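Local coordinates for protein CDP-4-keto-6-deoxy-D-glucose-3-dehydrase (Yersinia pseudotuberculosis, PDB 3BB8) that binds pyridoxal 5'-phosphate and probably removes the 3-hydroxyl group of CDP-4-keto-6-deoxy-D-glucose during lipopolysaccharide sugar synthesis, at residues L92-L97 and W187-C192; D111-V116 and N130-V135. The protein carries 1 engineered substitution. One frame throughout, in Å; residues are numbered along the deposited sequence.

Interaction 1 of 2, residues L92-L97 and W187-C192; sequences LALTAL and WLIEDC. With PLP (pyridoxal-5'-phosphate), chain C.
A93 sits over I189 with their CA atoms 7.3 Å apart, and L97 faces W187 with their CA atoms 8.2 Å apart, so the end of helix 86-96 runs counter to strand 187-191 beneath it. The meeting is purely apolar. L97 divides its two methyls between W187 and I189. CD2 stands over the six-membered ring of W187, 3.6 Å from its centroid and 10° off the normal, a CH-pi contact almost straight above the face. CD1 reaches back to the root of the indole, 3.6 Å from W187 CB, and also meets I189 CD1 at 3.7 Å. With CG1 anti to its carbonyl carbon (chi1 -68°) and the chain extended beyond, I189 pushes that terminal methyl up between L97, A93 and L94; L94 crosses it at about a right angle, CD2 lying 4.0 Å from I189 CD1. This is helix-on-sheet packing in the large domain of the aspartate aminotransferase fold, where a mainly parallel sheet carries the cofactor near its strand ends. Here D191, two residues beyond I189, receives the pyridine N1-H of PLP on OD1 at 2.9 Å (N-H...O angle 143°), the aspartate-to-ring-nitrogen pairing of fold type I PLP enzymes, which would probably stabilise a protonated ring. T123 also bonds to OD1, while the backbone N of C193 holds OD2, so both oxygens are anchored. At the other end of the strand, W187 NE1 bonds to the carbonyl of R105, whose side chain makes a cation-pi contact with the indole.

Interaction 2 of 2, residues D111-V116 and N130-V135; sequences DEVITV and NGLIPV
Four backbone hydrogen bonds join D111-T115 to I133-V135 in parallel register. I133 brackets E112, giving its N to D111 O at 2.7 Å, with a nearly straight 168° N-H...O angle, and taking V113 N on its own O at 3.0 Å. V135 brackets I114 in the same way: V135 N bonds to V113 O and V135 O takes T115 N, each at 2.8 Å. Between these bonds the CA-H of E112 and that of I114 lean on I133 O and V135 O. The pair forms the two strands of a beta-alpha-beta unit: helix 121-129 crosses between them, ends in a Schellman motif with G131 as C-prime residue, and covers the face carrying V113 and P134. On that face V113 CG2 packs against L132 CD2, though the modelled 3.3 Å separation is doubtfully short; its place anti to the carbonyl carbon (chi1 -178° for CG1) points it at the leucine. On the opposite face V135 CG2 lies beside the stem of E112, 3.6 Å from its CB and 3.8 Å from its CD. The buried carboxylate of E112 finds its polar partners elsewhere, in a salt bridge to R393 and a hydrogen bond with S156 OG.

How the interactions relate
Both contacts are buried and serve the same mixed sheet, but in different ways. Interaction 1 lays a helix on the sheet through methyl groups and an indole, whereas interaction 2 joins neighbouring strands within the sheet, chiefly through main-chain bonds. Strand 159-165 pairs with both 112-115 and 187-191 and so connects them laterally; M163 touches I189 on one side and V113 on the other. Helix 86-96 leads on to strand 112-115, and its L94 and T95 come up against N130; the centres of the two interactions are about 12 Å apart. Strand 187-191 of interaction 1 runs on to the cofactor through D191; interaction 2 is one step back, the side chain of T115 being about 10 Å from PLP.

Interaction 1 of 2, residues L92-L97 and W187-C192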
loop_
_atom_site.group_PDB
_atom_site.type_symbol
_atom_site.label_atom_id
_atom_site.label_comp_id
_atom_site.label_asym_id
_atom_site.label_seq_id
_atom_site.Cartn_x
_atom_site.Cartn_y
_atom_site.Cartn_z
ATOM N N LEU A 92 3.238 8.246 4.474
ATOM C CA LEU A 92 4.134 8.977 3.568
ATOM C C LEU A 92 4.345 10.444 3.991
ATOM O O LEU A 92 5.453 10.974 3.894
ATOM C CB LEU A 92 3.582 8.918 2.132
ATOM C CG LEU A 92 3.679 7.559 1.417
ATOM C CD1 LEU A 92 2.931 7.606 0.093
ATOM C CD2 LEU A 92 5.152 7.221 1.174
ATOM N N ALA A 93 3.280 11.088 4.463
ATOM C CA ALA A 93 3.337 12.482 4.904
ATOM C C ALA A 93 4.326 12.673 6.053
ATOM O O ALA A 93 5.189 13.547 5.997
ATOM C CB ALA A 93 1.943 12.948 5.328
ATOM N N LEU A 94 4.212 11.841 7.085
ATOM C CA LEU A 94 5.093 11.927 8.251
ATOM C C LEU A 94 6.511 11.447 7.947
ATOM O O LEU A 94 7.482 12.040 8.411
ATOM C CB LEU A 94 4.507 11.102 9.404
ATOM C CG LEU A 94 5.006 11.213 10.850
ATOM C CD1 LEU A 94 6.399 10.595 11.005
ATOM C CD2 LEU A 94 4.994 12.670 11.267
ATOM N N THR A 95 6.628 10.380 7.167
ATOM C CA THR A 95 7.929 9.817 6.826
ATOM C C THR A 95 8.771 10.781 6.011
ATOM O O THR A 95 9.960 10.935 6.260
ATOM C CB THR A 95 7.776 8.505 6.033
ATOM O OG1 THR A 95 7.057 7.560 6.830
ATOM C CG2 THR A 95 9.161 7.932 5.662
ATOM N N ALA A 96 8.139 11.428 5.042
ATOM C CA ALA A 96 8.799 12.387 4.179
ATOM C C ALA A 96 9.502 13.490 4.968
ATOM O O ALA A 96 10.569 13.969 4.574
ATOM C CB ALA A 96 7.791 12.990 3.258
ATOM N N LEU A 97 8.906 13.898 6.081
ATOM C CA LEU A 97 9.497 14.948 6.895
ATOM C C LEU A 97 10.727 14.447 7.633
ATOM O O LEU A 97 11.327 15.196 8.406
ATOM C CB LEU A 97 8.479 15.478 7.903
ATOM C CG LEU A 97 7.225 16.147 7.340
ATOM C CD1 LEU A 97 6.330 16.630 8.479
ATOM C CD2 LEU A 97 7.631 17.307 6.462
ATOM N N TRP A 187 6.221 21.503 12.138
ATOM C CA TRP A 187 5.641 21.005 10.893
ATOM C C TRP A 187 4.172 20.730 11.189
ATOM O O TRP A 187 3.839 20.315 12.297
ATOM C CB TRP A 187 6.288 19.673 10.485
ATOM C CG TRP A 187 7.643 19.774 9.885
ATOM C CD1 TRP A 187 8.822 19.374 10.443
ATOM C CD2 TRP A 187 7.959 20.267 8.583
ATOM N NE1 TRP A 187 9.856 19.585 9.561
ATOM C CE2 TRP A 187 9.351 20.133 8.411
ATOM C CE3 TRP A 187 7.195 20.805 7.539
ATOM C CZ2 TRP A 187 9.996 20.514 7.242
ATOM C CZ3 TRP A 187 7.833 21.182 6.380
ATOM C CH2 TRP A 187 9.221 21.035 6.238
ATOM N N LEU A 188 3.296 20.943 10.214
ATOM C CA LEU A 188 1.878 20.668 10.429
ATOM C C LEU A 188 1.275 19.731 9.382
ATOM O O LEU A 188 1.243 20.055 8.188
ATOM C CB LEU A 188 1.047 21.964 10.447
ATOM C CG LEU A 188 -0.467 21.680 10.544
ATOM C CD1 LEU A 188 -0.785 21.172 11.939
ATOM C CD2 LEU A 188 -1.292 22.925 10.229
ATOM N N ILE A 189 0.783 18.577 9.827
ATOM C CA ILE A 189 0.145 17.640 8.904
ATOM C C ILE A 189 -1.354 17.543 9.190
ATOM O O ILE A 189 -1.770 17.201 10.300
ATOM C CB ILE A 189 0.766 16.231 8.987
ATOM C CG1 ILE A 189 2.198 16.274 8.449
ATOM C CG2 ILE A 189 -0.056 15.241 8.155
ATOM C CD1 ILE A 189 2.988 15.035 8.696
ATOM N N GLU A 190 -2.153 17.856 8.175
ATOM C CA GLU A 190 -3.606 17.806 8.272
ATOM C C GLU A 190 -4.183 16.500 7.730
ATOM O O GLU A 190 -4.241 16.307 6.514
ATOM C CB GLU A 190 -4.233 18.930 7.452
ATOM C CG GLU A 190 -4.363 20.281 8.103
ATOM C CD GLU A 190 -5.000 21.269 7.141
ATOM O OE1 GLU A 190 -4.266 21.875 6.328
ATOM O OE2 GLU A 190 -6.238 21.420 7.173
ATOM N N ASP A 191 -4.614 15.608 8.617
ATOM C CA ASP A 191 -5.242 14.366 8.179
ATOM C C ASP A 191 -6.688 14.745 7.849
ATOM O O ASP A 191 -7.495 14.997 8.744
ATOM C CB ASP A 191 -5.204 13.320 9.300
ATOM C CG ASP A 191 -5.916 12.021 8.923
ATOM O OD1 ASP A 191 -5.660 10.997 9.600
ATOM O OD2 ASP A 191 -6.733 12.023 7.968
ATOM N N CYS A 192 -6.989 14.798 6.555
ATOM C CA CYS A 192 -8.308 15.151 6.038
ATOM C C CYS A 192 -8.983 13.923 5.446
ATOM O O CYS A 192 -9.844 14.046 4.567
ATOM C CB CYS A 192 -8.176 16.212 4.935
ATOM S SG CYS A 192 -7.378 17.740 5.467
HETATM N N1 PLP C . -7.521 8.750 9.363
HETATM C C2 PLP C . -8.887 8.869 9.562
HETATM C C2A PLP C . -9.369 9.942 10.529
HETATM C C3 PLP C . -9.783 8.003 8.867
HETATM O O3 PLP C . -11.121 8.082 9.035
HETATM C C4 PLP C . -9.261 6.999 7.946
HETATM C C4A PLP C . -10.292 6.094 7.185
HETATM C C5 PLP C . -7.838 6.919 7.793
HETATM C C6 PLP C . -6.991 7.832 8.533
HETATM C C5A PLP C . -7.078 5.973 6.913
HETATM O O4P PLP C . -7.705 5.671 5.747
HETATM P P PLP C . -7.788 4.209 5.087
HETATM O O1P PLP C . -8.121 4.439 3.627
HETATM O O2P PLP C . -9.015 3.458 5.873
HETATM O O3P PLP C . -6.466 3.461 5.292
#

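Interaction 2 of 2, residues D111-V116 and N130-V135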
loop_
_atom_site.group_PDB
_atom_site.type_symbol
_atom_site.label_atom_id
_atom_site.label_comp_id
_atom_site.label_asym_id
_atom_site.label_seq_id
_atom_site.Cartn_x
_atom_site.Cartn_y
_atom_site.Cartn_z
ATOM N N ASP A 111 12.121 12.459 18.552
ATOM C CA ASP A 111 11.395 13.717 18.443
ATOM C C ASP A 111 9.923 13.484 18.766
ATOM O O ASP A 111 9.427 12.351 18.685
ATOM C CB ASP A 111 11.550 14.294 17.031
ATOM C CG ASP A 111 12.986 14.712 16.725
ATOM O OD1 ASP A 111 13.890 14.308 17.490
ATOM O OD2 ASP A 111 13.212 15.434 15.723
ATOM N N GLU A 112 9.223 14.553 19.135
ATOM C CA GLU A 112 7.816 14.441 19.495
ATOM C C GLU A 112 6.871 15.054 18.486
ATOM O O GLU A 112 7.180 16.054 17.838
ATOM C CB GLU A 112 7.576 15.066 20.873
ATOM C CG GLU A 112 8.388 14.396 21.978
ATOM C CD GLU A 112 8.348 15.150 23.299
ATOM O OE1 GLU A 112 8.105 16.379 23.280
ATOM O OE2 GLU A 112 8.582 14.512 24.352
ATOM N N VAL A 113 5.716 14.417 18.356
ATOM C CA VAL A 113 4.665 14.864 17.457
ATOM C C VAL A 113 3.415 15.030 18.326
ATOM O O VAL A 113 2.992 14.085 19.000
ATOM C CB VAL A 113 4.380 13.805 16.366
ATOM C CG1 VAL A 113 3.323 14.314 15.416
ATOM C CG2 VAL A 113 5.657 13.464 15.621
ATOM N N ILE A 114 2.847 16.231 18.330
ATOM C CA ILE A 114 1.644 16.500 19.112
ATOM C C ILE A 114 0.406 16.043 18.345
ATOM O O ILE A 114 0.263 16.320 17.148
ATOM C CB ILE A 114 1.507 18.005 19.426
ATOM C CG1 ILE A 114 2.593 18.423 20.421
ATOM C CG2 ILE A 114 0.118 18.297 19.988
ATOM C CD1 ILE A 114 2.658 19.923 20.668
ATOM N N THR A 115 -0.484 15.333 19.032
ATOM C CA THR A 115 -1.701 14.839 18.394
ATOM C C THR A 115 -2.736 14.570 19.489
ATOM O O THR A 115 -2.498 14.893 20.650
ATOM C CB THR A 115 -1.398 13.539 17.590
ATOM O OG1 THR A 115 -2.548 13.158 16.831
ATOM C CG2 THR A 115 -1.023 12.402 18.526
ATOM N N VAL A 116 -3.879 13.995 19.136
ATOM C CA VAL A 116 -4.896 13.695 20.143
ATOM C C VAL A 116 -5.132 12.192 20.194
ATOM O O VAL A 116 -4.848 11.486 19.225
ATOM C CB VAL A 116 -6.232 14.425 19.849
ATOM C CG1 VAL A 116 -5.998 15.931 19.842
ATOM C CG2 VAL A 116 -6.819 13.967 18.518
ATOM N N ASN A 130 8.105 5.605 12.913
ATOM C CA ASN A 130 9.328 6.277 12.504
ATOM C C ASN A 130 10.205 6.525 13.722
ATOM O O ASN A 130 11.199 7.235 13.655
ATOM C CB ASN A 130 9.023 7.595 11.798
ATOM C CG ASN A 130 8.755 7.405 10.322
ATOM O OD1 ASN A 130 7.602 7.317 9.888
ATOM N ND2 ASN A 130 9.830 7.305 9.539
ATOM N N GLY A 131 9.830 5.926 14.843
ATOM C CA GLY A 131 10.613 6.100 16.053
ATOM C C GLY A 131 10.380 7.414 16.782
ATOM O O GLY A 131 11.167 7.786 17.645
ATOM N N LEU A 132 9.321 8.138 16.439
ATOM C CA LEU A 132 9.040 9.376 17.144
ATOM C C LEU A 132 8.113 9.101 18.319
ATOM O O LEU A 132 7.583 7.997 18.472
ATOM C CB LEU A 132 8.425 10.427 16.225
ATOM C CG LEU A 132 9.441 11.282 15.470
ATOM C CD1 LEU A 132 10.123 10.439 14.407
ATOM C CD2 LEU A 132 8.741 12.461 14.816
ATOM N N ILE A 133 7.920 10.116 19.148
ATOM C CA ILE A 133 7.093 9.978 20.331
ATOM C C ILE A 133 5.837 10.828 20.249
ATOM O O ILE A 133 5.907 12.050 20.109
ATOM C CB ILE A 133 7.904 10.369 21.588
ATOM C CG1 ILE A 133 9.162 9.503 21.661
ATOM C CG2 ILE A 133 7.070 10.182 22.838
ATOM C CD1 ILE A 133 10.231 10.056 22.558
ATOM N N PRO A 134 4.666 10.181 20.309
ATOM C CA PRO A 134 3.387 10.892 20.246
ATOM C C PRO A 134 3.129 11.606 21.576
ATOM O O PRO A 134 3.400 11.058 22.646
ATOM C CB PRO A 134 2.373 9.773 20.006
ATOM C CG PRO A 134 3.193 8.677 19.394
ATOM C CD PRO A 134 4.456 8.731 20.202
ATOM N N VAL A 135 2.630 12.831 21.496
ATOM C CA VAL A 135 2.297 13.624 22.678
ATOM C C VAL A 135 0.822 14.013 22.543
ATOM O O VAL A 135 0.457 14.749 21.627
ATOM C CB VAL A 135 3.165 14.895 22.755
ATOM C CG1 VAL A 135 2.773 15.721 23.972
ATOM C CG2 VAL A 135 4.633 14.505 22.844
#